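Local coordinates for putative branched-chain amino acid transport system substrate-binding protein (Rhodopseudomonas palustris, PDB 3TX6) that probably captures aromatic acids derived from lignin in the periplasm for an ABC transporter, and is seen here with 3-(4-hydroxy-phenyl)pyruvic acid bound, at residues E295-V300 and V321-I326; S287-K292 and A327-V332; N133-V138 and P191-V196; E128-N133 and L218-H223. All coordinates share one frame; numbering follows the deposited sequence. Where two conformers were deposited one is given.

How the contacts relate
The four contacts fall into two pairs, one in each lobe of this periplasmic binding protein, whose ligand is held between the lobes. Contacts 1 and 2 share helix 282-304 and touch directly, D325 CA lying 3.5 Å from V332 CG1, with centres about 12 Å apart. Contacts 3 and 4 meet through neighbouring strands 193-197 and 218-221, where V196 N and Y220 O, 2.9 Å apart, are probably hydrogen-bonded. The centres of contacts 1 and 3 are about 41 Å apart. Contact 4 contributes H223 to the pocket, while the Q330 side chain of contact 2 lies about 6 Å from the bound ligand; nearest atoms of these two contacts are about 7 Å apart.

Contact 1. Residues E295-V300 and V321-I326; sequences ERVVPV and VSEKDI
Where helix 310-322 ends and the chain runs on into a G1 beta bulge, in which D325 and I326 both face Y333, the guanidinium of R296 on helix 282-304 collects the acceptors of the turning backbone. R296 grips E323 side-on: NE and NH2 both bond to OE1, each at 2.9 Å. NE comes in on the anti lone pair of that oxygen, whereas NH2 reaches it from above the carboxylate, the guanidinium and carboxylate planes being turned 86° against each other. R296 NH2 also bonds K324 O at 2.9 Å, tilted somewhat from the guanidinium plane, and NH1 adds weak bonds to K324 O and D325 O. Bends at chi2 (-73°) and chi3 (-67°) fold the guanidinium back toward these carbonyls, with I326 CG1 over one face near the rim. Nearer the backbone, R296 CG lies 3.8 Å from I326 CG2. The second carboxylate oxygen, E323 OE2, sits 3.3 Å from the methyl V300 CG2. A leucine in place of R296 would probably leave E323 without its charge partner and the carbonyls of K324 and D325 without these donors. One cation thus serves both a carboxylate and two backbone carbonyls, joining the bulge to helix 282-304.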
# COMPACT_ATOMS: atom_id res chain seq x y z
N GLU A 295 9.45 5.84 -15.05
CA GLU A 295 9.77 6.99 -15.89
C GLU A 295 11.09 7.69 -15.49
O GLU A 295 11.71 8.29 -16.35
CB GLU A 295 8.64 8.02 -15.87
CG GLU A 295 7.41 7.61 -16.64
CD GLU A 295 6.36 8.72 -16.60
OE1 GLU A 295 6.71 9.93 -16.56
OE2 GLU A 295 5.20 8.43 -16.59
N ARG A 296 11.49 7.61 -14.22
CA ARG A 296 12.78 8.16 -13.74
C ARG A 296 13.92 7.18 -13.98
O ARG A 296 15.00 7.59 -14.46
CB ARG A 296 12.77 8.45 -12.22
CG ARG A 296 12.14 9.76 -11.86
CD ARG A 296 13.01 10.96 -12.22
NE ARG A 296 14.27 11.13 -11.50
CZ ARG A 296 14.43 11.76 -10.32
NH1 ARG A 296 13.42 12.26 -9.64
NH2 ARG A 296 15.63 11.86 -9.81
N VAL A 297 13.72 5.90 -13.63
CA VAL A 297 14.88 5.02 -13.56
C VAL A 297 15.18 4.35 -14.92
O VAL A 297 16.32 4.03 -15.22
CB VAL A 297 14.79 3.96 -12.46
CG1 VAL A 297 14.78 4.56 -11.06
CG2 VAL A 297 13.67 2.95 -12.67
N VAL A 298 14.17 4.09 -15.72
CA VAL A 298 14.39 3.44 -17.01
C VAL A 298 15.29 4.29 -17.94
O VAL A 298 16.19 3.72 -18.57
CB VAL A 298 13.04 3.04 -17.68
CG1 VAL A 298 13.24 2.73 -19.19
CG2 VAL A 298 12.41 1.86 -16.91
N PRO A 299 15.03 5.61 -18.07
CA PRO A 299 15.98 6.35 -18.95
C PRO A 299 17.44 6.27 -18.49
O PRO A 299 18.33 6.20 -19.31
CB PRO A 299 15.44 7.79 -18.96
CG PRO A 299 13.96 7.61 -18.65
CD PRO A 299 13.89 6.46 -17.66
N VAL A 300 17.66 6.21 -17.17
CA VAL A 300 19.00 6.04 -16.65
C VAL A 300 19.60 4.69 -17.10
O VAL A 300 20.73 4.65 -17.65
CB VAL A 300 19.04 6.18 -15.11
CG1 VAL A 300 20.45 5.89 -14.56
CG2 VAL A 300 18.56 7.55 -14.68
N VAL A 321 18.49 3.58 -6.58
CA VAL A 321 19.14 4.22 -5.44
C VAL A 321 20.01 5.42 -5.82
O VAL A 321 20.50 6.13 -4.93
CB VAL A 321 19.95 3.19 -4.63
CG1 VAL A 321 19.04 2.09 -4.07
CG2 VAL A 321 21.06 2.63 -5.50
N SER A 322 20.24 5.65 -7.12
CA SER A 322 20.95 6.87 -7.57
C SER A 322 20.03 8.03 -7.91
O SER A 322 20.41 9.19 -7.74
CB SER A 322 21.88 6.59 -8.78
OG SER A 322 21.18 6.23 -9.96
N GLU A 323 18.81 7.74 -8.32
CA GLU A 323 17.84 8.76 -8.66
C GLU A 323 17.06 9.17 -7.41
O GLU A 323 16.28 8.39 -6.87
CB GLU A 323 16.88 8.26 -9.73
CG GLU A 323 17.50 8.08 -11.09
CD GLU A 323 17.90 9.41 -11.74
OE1 GLU A 323 17.01 10.29 -11.88
OE2 GLU A 323 19.09 9.56 -12.12
N LYS A 324 17.20 10.41 -7.00
CA LYS A 324 16.63 10.88 -5.73
C LYS A 324 15.39 11.74 -5.94
O LYS A 324 15.24 12.39 -6.97
CB LYS A 324 17.67 11.68 -4.95
CG LYS A 324 18.91 10.88 -4.50
CD LYS A 324 18.59 9.72 -3.60
CE LYS A 324 19.86 8.90 -3.28
NZ LYS A 324 19.57 7.69 -2.48
N ASP A 325 14.50 11.74 -4.95
CA ASP A 325 13.31 12.62 -4.94
C ASP A 325 12.43 12.34 -6.17
O ASP A 325 12.13 13.23 -6.99
CB ASP A 325 13.69 14.09 -4.80
CG ASP A 325 14.35 14.39 -3.47
OD1 ASP A 325 13.71 14.14 -2.44
OD2 ASP A 325 15.50 14.85 -3.45
N ILE A 326 12.01 11.09 -6.28
CA ILE A 326 11.11 10.66 -7.36
C ILE A 326 9.66 11.02 -6.93
O ILE A 326 9.10 10.42 -6.02
CB ILE A 326 11.23 9.14 -7.64
CG1 ILE A 326 12.64 8.77 -8.02
CG2 ILE A 326 10.22 8.73 -8.72
CD1 ILE A 326 12.91 7.27 -8.16

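Contact 2. Residues S287-K292 and A327-V332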
# COMPACT_ATOMS: atom_id res chain seq x y z
N SER A 287 0.11 1.26 -8.24
CA SER A 287 0.52 0.88 -9.58
C SER A 287 0.87 2.10 -10.45
O SER A 287 1.88 2.10 -11.15
CB SER A 287 -0.46 -0.07 -10.29
OG SER A 287 -1.66 0.53 -10.36
N PHE A 288 0.07 3.16 -10.38
CA PHE A 288 0.38 4.40 -11.08
C PHE A 288 1.78 4.91 -10.70
O PHE A 288 2.57 5.28 -11.57
CB PHE A 288 -0.70 5.43 -10.77
CG PHE A 288 -0.53 6.74 -11.47
CD1 PHE A 288 -1.05 6.92 -12.74
CD2 PHE A 288 0.09 7.80 -10.85
CE1 PHE A 288 -0.96 8.12 -13.38
CE2 PHE A 288 0.17 9.03 -11.50
CZ PHE A 288 -0.34 9.17 -12.77
N ASP A 289 2.05 4.94 -9.40
CA ASP A 289 3.32 5.48 -8.92
C ASP A 289 4.50 4.59 -9.32
O ASP A 289 5.59 5.08 -9.56
CB ASP A 289 3.28 5.62 -7.42
CG ASP A 289 2.40 6.76 -6.95
OD1 ASP A 289 1.91 7.52 -7.81
OD2 ASP A 289 2.25 6.91 -5.72
N ALA A 290 4.28 3.27 -9.36
CA ALA A 290 5.34 2.37 -9.78
C ALA A 290 5.84 2.76 -11.19
O ALA A 290 7.05 2.73 -11.50
CB ALA A 290 4.92 0.91 -9.73
N PHE A 291 4.92 3.16 -12.06
CA PHE A 291 5.28 3.64 -13.40
C PHE A 291 5.94 5.00 -13.37
O PHE A 291 6.80 5.25 -14.21
CB PHE A 291 4.10 3.58 -14.36
CG PHE A 291 3.82 2.16 -14.87
CD1 PHE A 291 3.13 1.24 -14.07
CD2 PHE A 291 4.25 1.77 -16.12
CE1 PHE A 291 2.89 -0.03 -14.53
CE2 PHE A 291 4.00 0.49 -16.59
CZ PHE A 291 3.31 -0.40 -15.81
N LYS A 292 5.53 5.88 -12.46
CA LYS A 292 6.26 7.14 -12.28
C LYS A 292 7.70 6.84 -11.89
O LYS A 292 8.63 7.49 -12.38
CB LYS A 292 5.59 8.04 -11.22
CG LYS A 292 4.25 8.64 -11.64
CD LYS A 292 4.40 9.57 -12.84
CE LYS A 292 3.14 10.37 -13.13
NZ LYS A 292 3.23 11.36 -14.26
N ALA A 327 9.08 11.98 -7.63
CA ALA A 327 7.77 12.50 -7.29
C ALA A 327 6.67 11.58 -7.79
O ALA A 327 6.67 11.20 -8.94
CB ALA A 327 7.57 13.94 -7.75
N ALA A 328 5.75 11.20 -6.90
CA ALA A 328 4.60 10.35 -7.30
C ALA A 328 3.38 10.77 -6.51
O ALA A 328 3.44 11.69 -5.67
CB ALA A 328 4.93 8.86 -7.10
N SER A 329 2.25 10.14 -6.79
CA SER A 329 0.99 10.58 -6.14
C SER A 329 0.98 10.32 -4.63
O SER A 329 0.33 11.06 -3.86
CB SER A 329 -0.23 9.95 -6.80
OG SER A 329 -0.31 8.58 -6.52
N GLN A 330 1.71 9.29 -4.19
CA GLN A 330 1.68 8.88 -2.78
C GLN A 330 2.85 9.37 -1.92
O GLN A 330 2.87 9.12 -0.72
CB GLN A 330 1.57 7.35 -2.70
CG GLN A 330 0.25 6.83 -3.25
CD GLN A 330 -0.88 7.02 -2.26
OE1 GLN A 330 -1.09 8.15 -1.79
NE2 GLN A 330 -1.61 5.94 -1.89
N GLY A 331 3.83 10.02 -2.55
CA GLY A 331 5.02 10.42 -1.84
C GLY A 331 6.15 10.81 -2.76
O GLY A 331 5.98 10.77 -4.00
N VAL A 332 7.30 11.13 -2.15
CA VAL A 332 8.49 11.50 -2.88
C VAL A 332 9.51 10.45 -2.45
O VAL A 332 9.89 10.40 -1.27
CB VAL A 332 8.97 12.92 -2.58
CG1 VAL A 332 10.25 13.20 -3.36
CG2 VAL A 332 7.81 13.93 -2.88
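D289, on helix 282-304, receives the tip of the beta hairpin formed by strands 326-328 and 331-333, a buried junction in which one carboxylate binds a tight turn. The turn runs from A328 to G331 with the backbone angles of type I at S329 and Q330, and A328 N donates to G331 O, pairing the two strands beside it. Around D289 the fit is close. A328 CB presses against the carboxylate carbon, D289 CG, at 3.3 Å, and Q330 CB approaches D289 OD2 to 3.1 Å. Both oxygens are engaged: OD2 takes the backbone N-H of Q330 on its syn side, and OD1 takes two donors from S329. With chi1 near 70°, the S329 hydroxyl lies between its own backbone N and carbonyl carbon, which brings OG and N together onto a single oxygen. Buried negative charge here is probably eased by three hydrogen bonds from S329 and Q330. The packing is looser toward the partly exposed K292 and A327, where K292 CB stands 4.0 Å from A327 O and the rest of the lysine chain leads off to a salt bridge with E266. The tight side culminates at D289 OD1, where S329 N and S329 OG arrive from opposite faces of the carboxylate plane, each at 2.8 Å.

Contact 3. Residues N133-V138 and P191-V196; sequences NNIKTV and PDAILV
D192 reaches across to K136 and T137 just where two parallel strands begin, and its side chain can be traced atom by atom. D192 CB rests 3.4 Å from T137 O. D192 CG, held beside the D192 backbone N by a chi1 of -61°, lies 3.3 Å from T137 OG1, and D192 OD1 passes the same hydroxyl at a longer distance. At the tip, D192 OD2 accepts two consecutive backbone N-H groups: K136 N on its anti lone pair at 2.8 Å, and T137 N from well above the carboxylate plane at 3.2 Å, the longer but slightly straighter bond of the two. A water donates to OD2 as well, and links it to N134 O and K136 NZ. The exchange is reciprocal, for T137 OG1 accepts the backbone N-H of D192 at 2.8 Å. I135 CG2 packs unusually tightly on A193 CB, at 3.4 Å. Beyond these side-chain bonds the strands take over: A193 N donates to T137 O at 3.2 Å, and V138 pairs with A193. Strand 137-143 lies between 165-172 and 193-197, the parallel order produced by the beta-alpha-beta crossovers of the Rossmann-like lobes of periplasmic binding proteins.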
# COMPACT_ATOMS: atom_id res chain seq x y z
N ASN A 133 -5.54 13.61 21.56
CA ASN A 133 -6.96 13.42 21.77
C ASN A 133 -7.27 12.58 23.00
O ASN A 133 -8.26 11.86 23.07
CB ASN A 133 -7.63 12.86 20.50
CG ASN A 133 -7.72 13.90 19.41
OD1 ASN A 133 -6.82 14.04 18.57
ND2 ASN A 133 -8.81 14.69 19.44
N ASN A 134 -6.41 12.75 24.01
CA ASN A 134 -6.64 12.17 25.33
C ASN A 134 -6.78 10.66 25.27
O ASN A 134 -7.58 10.08 25.99
CB ASN A 134 -7.84 12.84 26.07
CG ASN A 134 -7.81 12.54 27.56
OD1 ASN A 134 -6.73 12.29 28.13
ND2 ASN A 134 -8.99 12.52 28.20
N ILE A 135 -5.99 10.03 24.38
CA ILE A 135 -5.98 8.57 24.36
C ILE A 135 -4.82 8.08 25.21
O ILE A 135 -3.67 8.37 24.89
CB ILE A 135 -5.82 8.02 22.95
CG1 ILE A 135 -6.87 8.65 22.04
CG2 ILE A 135 -5.86 6.48 22.97
CD1 ILE A 135 -8.26 8.33 22.46
N LYS A 136 -5.12 7.32 26.26
CA LYS A 136 -4.08 6.72 27.11
C LYS A 136 -3.97 5.21 26.90
O LYS A 136 -2.88 4.67 26.80
CB LYS A 136 -4.35 7.01 28.58
CG LYS A 136 -4.40 8.50 28.90
CD LYS A 136 -4.83 8.81 30.35
CE LYS A 136 -4.96 10.32 30.56
NZ LYS A 136 -6.36 10.80 30.53
N THR A 137 -5.11 4.54 26.83
CA THR A 137 -5.15 3.08 26.67
C THR A 137 -5.59 2.76 25.24
O THR A 137 -6.41 3.51 24.64
CB THR A 137 -6.09 2.41 27.67
OG1 THR A 137 -7.42 2.99 27.55
CG2 THR A 137 -5.51 2.61 29.10
N VAL A 138 -5.06 1.66 24.70
CA VAL A 138 -5.33 1.31 23.31
C VAL A 138 -5.51 -0.22 23.22
O VAL A 138 -4.85 -1.00 23.92
CB VAL A 138 -4.21 1.78 22.35
CG1 VAL A 138 -2.91 1.03 22.65
CG2 VAL A 138 -4.63 1.59 20.87
N PRO A 191 -10.74 0.24 26.08
CA PRO A 191 -9.60 1.14 25.90
C PRO A 191 -10.11 2.46 25.36
O PRO A 191 -11.23 2.51 24.79
CB PRO A 191 -8.75 0.41 24.87
CG PRO A 191 -9.72 -0.40 24.09
CD PRO A 191 -10.75 -0.85 25.08
N ASP A 192 -9.34 3.52 25.57
CA ASP A 192 -9.68 4.83 25.02
C ASP A 192 -9.78 4.84 23.48
O ASP A 192 -10.56 5.65 22.91
CB ASP A 192 -8.66 5.87 25.46
CG ASP A 192 -8.61 6.05 26.95
OD1 ASP A 192 -9.64 5.77 27.64
OD2 ASP A 192 -7.53 6.49 27.41
N ALA A 193 -8.99 4.00 22.81
CA ALA A 193 -8.95 3.93 21.34
C ALA A 193 -8.70 2.47 20.93
O ALA A 193 -8.17 1.67 21.70
CB ALA A 193 -7.90 4.87 20.75
N ILE A 194 -9.14 2.09 19.73
CA ILE A 194 -8.75 0.78 19.20
C ILE A 194 -8.15 0.99 17.81
O ILE A 194 -8.65 1.80 17.04
CB ILE A 194 -9.94 -0.18 19.10
CG1 ILE A 194 -10.39 -0.60 20.51
CG2 ILE A 194 -9.60 -1.45 18.30
CD1 ILE A 194 -11.76 -1.22 20.57
N LEU A 195 -7.06 0.27 17.54
CA LEU A 195 -6.38 0.27 16.25
C LEU A 195 -6.78 -1.01 15.55
O LEU A 195 -6.63 -2.12 16.10
CB LEU A 195 -4.84 0.32 16.35
CG LEU A 195 -4.08 0.14 15.02
CD1 LEU A 195 -4.38 1.34 14.11
CD2 LEU A 195 -2.57 0.02 15.36
N VAL A 196 -7.27 -0.85 14.33
CA VAL A 196 -7.65 -2.01 13.52
C VAL A 196 -6.54 -2.24 12.49
O VAL A 196 -6.27 -1.33 11.72
CB VAL A 196 -8.99 -1.79 12.80
CG1 VAL A 196 -9.32 -2.95 11.91
CG2 VAL A 196 -10.12 -1.52 13.81
O HOH W 1 -8.09 9.17 28.53

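Contact 4. Residues E128-N133 and L218-H223; sequences EHMKKN and LIYQTH. With ENO (3-(4-hydroxy-phenyl)pyruvic acid), chain D.
H129 ND1 and Y220 OH are joined by a short hydrogen bond of 2.6 Å. It links the last turn of helix 119-130 to strand 218-221 and so fastens a helix onto the central sheet of its lobe. The hydroxyl meets the imidazole at its edge, in the ring plane; the two rings meet at their edges, with planes 63° apart. A chi1 of -174° swings the histidine ring away from its own backbone N and out to the tyrosine hydroxyl. M130, modelled as selenomethionine, packs over one face of Y220. Its CG makes a CH-pi contact 3.6 Å from the centroid of the Y220 ring, and the extended chain then runs back along the tyrosine, bringing CE within 3.5 Å of Y220 CG. The selenium, M130 SE, stands higher above the same face, 4.7 Å from the ring centroid, a Met-aromatic arrangement. At the margin L218 CD1 meets N133 CB at 3.8 Å. Replacing Y220 with an alanine would probably leave H129 ND1 without this partner and open a gap beneath the M130 chain. Farther along the same segment H223, its NE2 bonded to Q117 O, offers one ring face to the bound aromatic acid, with C6 of the ligand 3.7 Å from H223 CG. Y220 therefore combines two chemistries, a hydroxyl that bonds H129 at its ring edge and an apolar face that accepts the M130 chain; together they probably limit rotation of the tyrosine ring, a few residues before the strand's continuation meets the ligand.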
# COMPACT_ATOMS: atom_id res chain seq x y z
N GLU A 128 0.28 9.95 16.96
CA GLU A 128 0.39 11.39 17.22
C GLU A 128 -0.99 11.95 17.49
O GLU A 128 -1.17 12.72 18.42
CB GLU A 128 1.05 12.16 16.08
CG GLU A 128 2.57 12.00 16.04
CD GLU A 128 3.24 12.65 14.82
OE1 GLU A 128 2.53 13.00 13.85
OE2 GLU A 128 4.50 12.81 14.84
N HIS A 129 -1.94 11.60 16.63
CA HIS A 129 -3.31 12.01 16.82
C HIS A 129 -3.89 11.51 18.10
O HIS A 129 -4.56 12.29 18.82
CB HIS A 129 -4.16 11.58 15.65
CG HIS A 129 -5.55 12.08 15.71
ND1 HIS A 129 -6.53 11.42 16.36
CD2 HIS A 129 -6.12 13.24 15.18
CE1 HIS A 129 -7.68 12.15 16.26
NE2 HIS A 129 -7.43 13.23 15.50
N MSE A 130 -3.67 10.23 18.42
CA MSE A 130 -4.13 9.67 19.69
C MSE A 130 -3.67 10.56 20.83
O MSE A 130 -4.48 10.97 21.65
CB MSE A 130 -3.65 8.21 19.85
CG MSE A 130 -4.28 7.18 18.88
SE MSE A 130 -3.49 5.41 19.29
CE MSE A 130 -4.16 4.53 17.63
N LYS A 131 -2.39 10.93 20.86
CA LYS A 131 -1.83 11.69 21.98
C LYS A 131 -2.17 13.19 22.00
O LYS A 131 -1.74 13.95 22.90
CB LYS A 131 -0.32 11.51 22.08
CG LYS A 131 0.15 10.06 22.25
CD LYS A 131 -0.50 9.29 23.41
CE LYS A 131 -0.31 9.95 24.77
NZ LYS A 131 -1.08 9.27 25.86
N LYS A 132 -2.94 13.61 21.02
CA LYS A 132 -3.54 14.91 21.00
C LYS A 132 -5.02 14.82 21.39
O LYS A 132 -5.68 15.86 21.60
CB LYS A 132 -3.34 15.56 19.61
CG LYS A 132 -1.94 16.17 19.38
CD LYS A 132 -1.99 17.71 19.29
CE LYS A 132 -1.30 18.42 20.46
NZ LYS A 132 -2.06 18.58 21.75
N ASN A 133 -5.54 13.61 21.56
CA ASN A 133 -6.96 13.42 21.77
C ASN A 133 -7.27 12.58 23.00
O ASN A 133 -8.26 11.86 23.07
CB ASN A 133 -7.63 12.86 20.50
CG ASN A 133 -7.72 13.90 19.41
OD1 ASN A 133 -6.82 14.04 18.57
ND2 ASN A 133 -8.81 14.69 19.44
N LEU A 218 -12.31 6.37 20.24
CA LEU A 218 -11.81 6.63 18.91
C LEU A 218 -11.36 5.32 18.24
O LEU A 218 -10.76 4.46 18.87
CB LEU A 218 -10.70 7.69 18.90
CG LEU A 218 -11.07 9.14 19.30
CD1 LEU A 218 -9.86 10.09 19.25
CD2 LEU A 218 -12.19 9.66 18.40
N ILE A 219 -11.71 5.16 16.96
CA ILE A 219 -11.19 4.00 16.16
C ILE A 219 -10.27 4.48 15.04
O ILE A 219 -10.55 5.52 14.35
CB ILE A 219 -12.33 3.18 15.52
CG1 ILE A 219 -13.27 2.64 16.60
CG2 ILE A 219 -11.78 2.04 14.64
CD1 ILE A 219 -14.57 2.02 16.04
N TYR A 220 -9.15 3.76 14.93
CA TYR A 220 -8.10 4.10 14.01
C TYR A 220 -7.91 2.98 13.01
O TYR A 220 -7.95 1.76 13.36
CB TYR A 220 -6.79 4.37 14.78
CG TYR A 220 -6.80 5.67 15.62
CD1 TYR A 220 -7.46 5.76 16.87
CD2 TYR A 220 -6.19 6.79 15.15
CE1 TYR A 220 -7.50 6.97 17.57
CE2 TYR A 220 -6.21 8.00 15.87
CZ TYR A 220 -6.88 8.09 17.08
OH TYR A 220 -6.86 9.31 17.76
N GLN A 221 -7.73 3.39 11.76
CA GLN A 221 -7.62 2.43 10.65
C GLN A 221 -6.30 2.66 9.95
O GLN A 221 -5.82 3.82 9.85
CB GLN A 221 -8.77 2.54 9.62
CG GLN A 221 -10.13 2.08 10.12
CD GLN A 221 -10.31 0.57 10.11
OE1 GLN A 221 -9.53 -0.15 9.48
NE2 GLN A 221 -11.38 0.08 10.75
N THR A 222 -5.76 1.55 9.42
CA THR A 222 -4.56 1.61 8.61
C THR A 222 -4.83 2.01 7.16
O THR A 222 -5.97 2.12 6.73
CB THR A 222 -3.84 0.25 8.58
OG1 THR A 222 -4.53 -0.71 7.76
CG2 THR A 222 -3.62 -0.32 9.99
N HIS A 223 -3.74 2.21 6.42
CA HIS A 223 -3.82 2.61 5.03
C HIS A 223 -4.33 1.48 4.13
O HIS A 223 -4.69 1.74 3.00
CB HIS A 223 -2.54 3.25 4.51
CG HIS A 223 -1.26 2.44 4.73
ND1 HIS A 223 -1.02 1.70 5.84
CD2 HIS A 223 -0.07 2.44 4.00
CE1 HIS A 223 0.25 1.19 5.74
NE2 HIS A 223 0.81 1.65 4.62
O4 ENO D . -0.65 -5.28 2.64
C9 ENO D . -1.96 -2.70 0.83
C8 ENO D . -1.52 -1.47 0.40
C7 ENO D . -1.35 -0.40 1.31
C6 ENO D . -1.55 -0.65 2.65
C5 ENO D . -2.02 -1.88 3.10
C4 ENO D . -2.22 -2.94 2.19
O3 ENO D . -0.88 0.81 0.83
C3 ENO D . -2.79 -4.25 2.64
C2 ENO D . -1.86 -5.37 2.92
C1 ENO D . -2.44 -6.61 3.42
O2 ENO D . -1.67 -7.57 3.61
O1 ENO D . -3.68 -6.69 3.66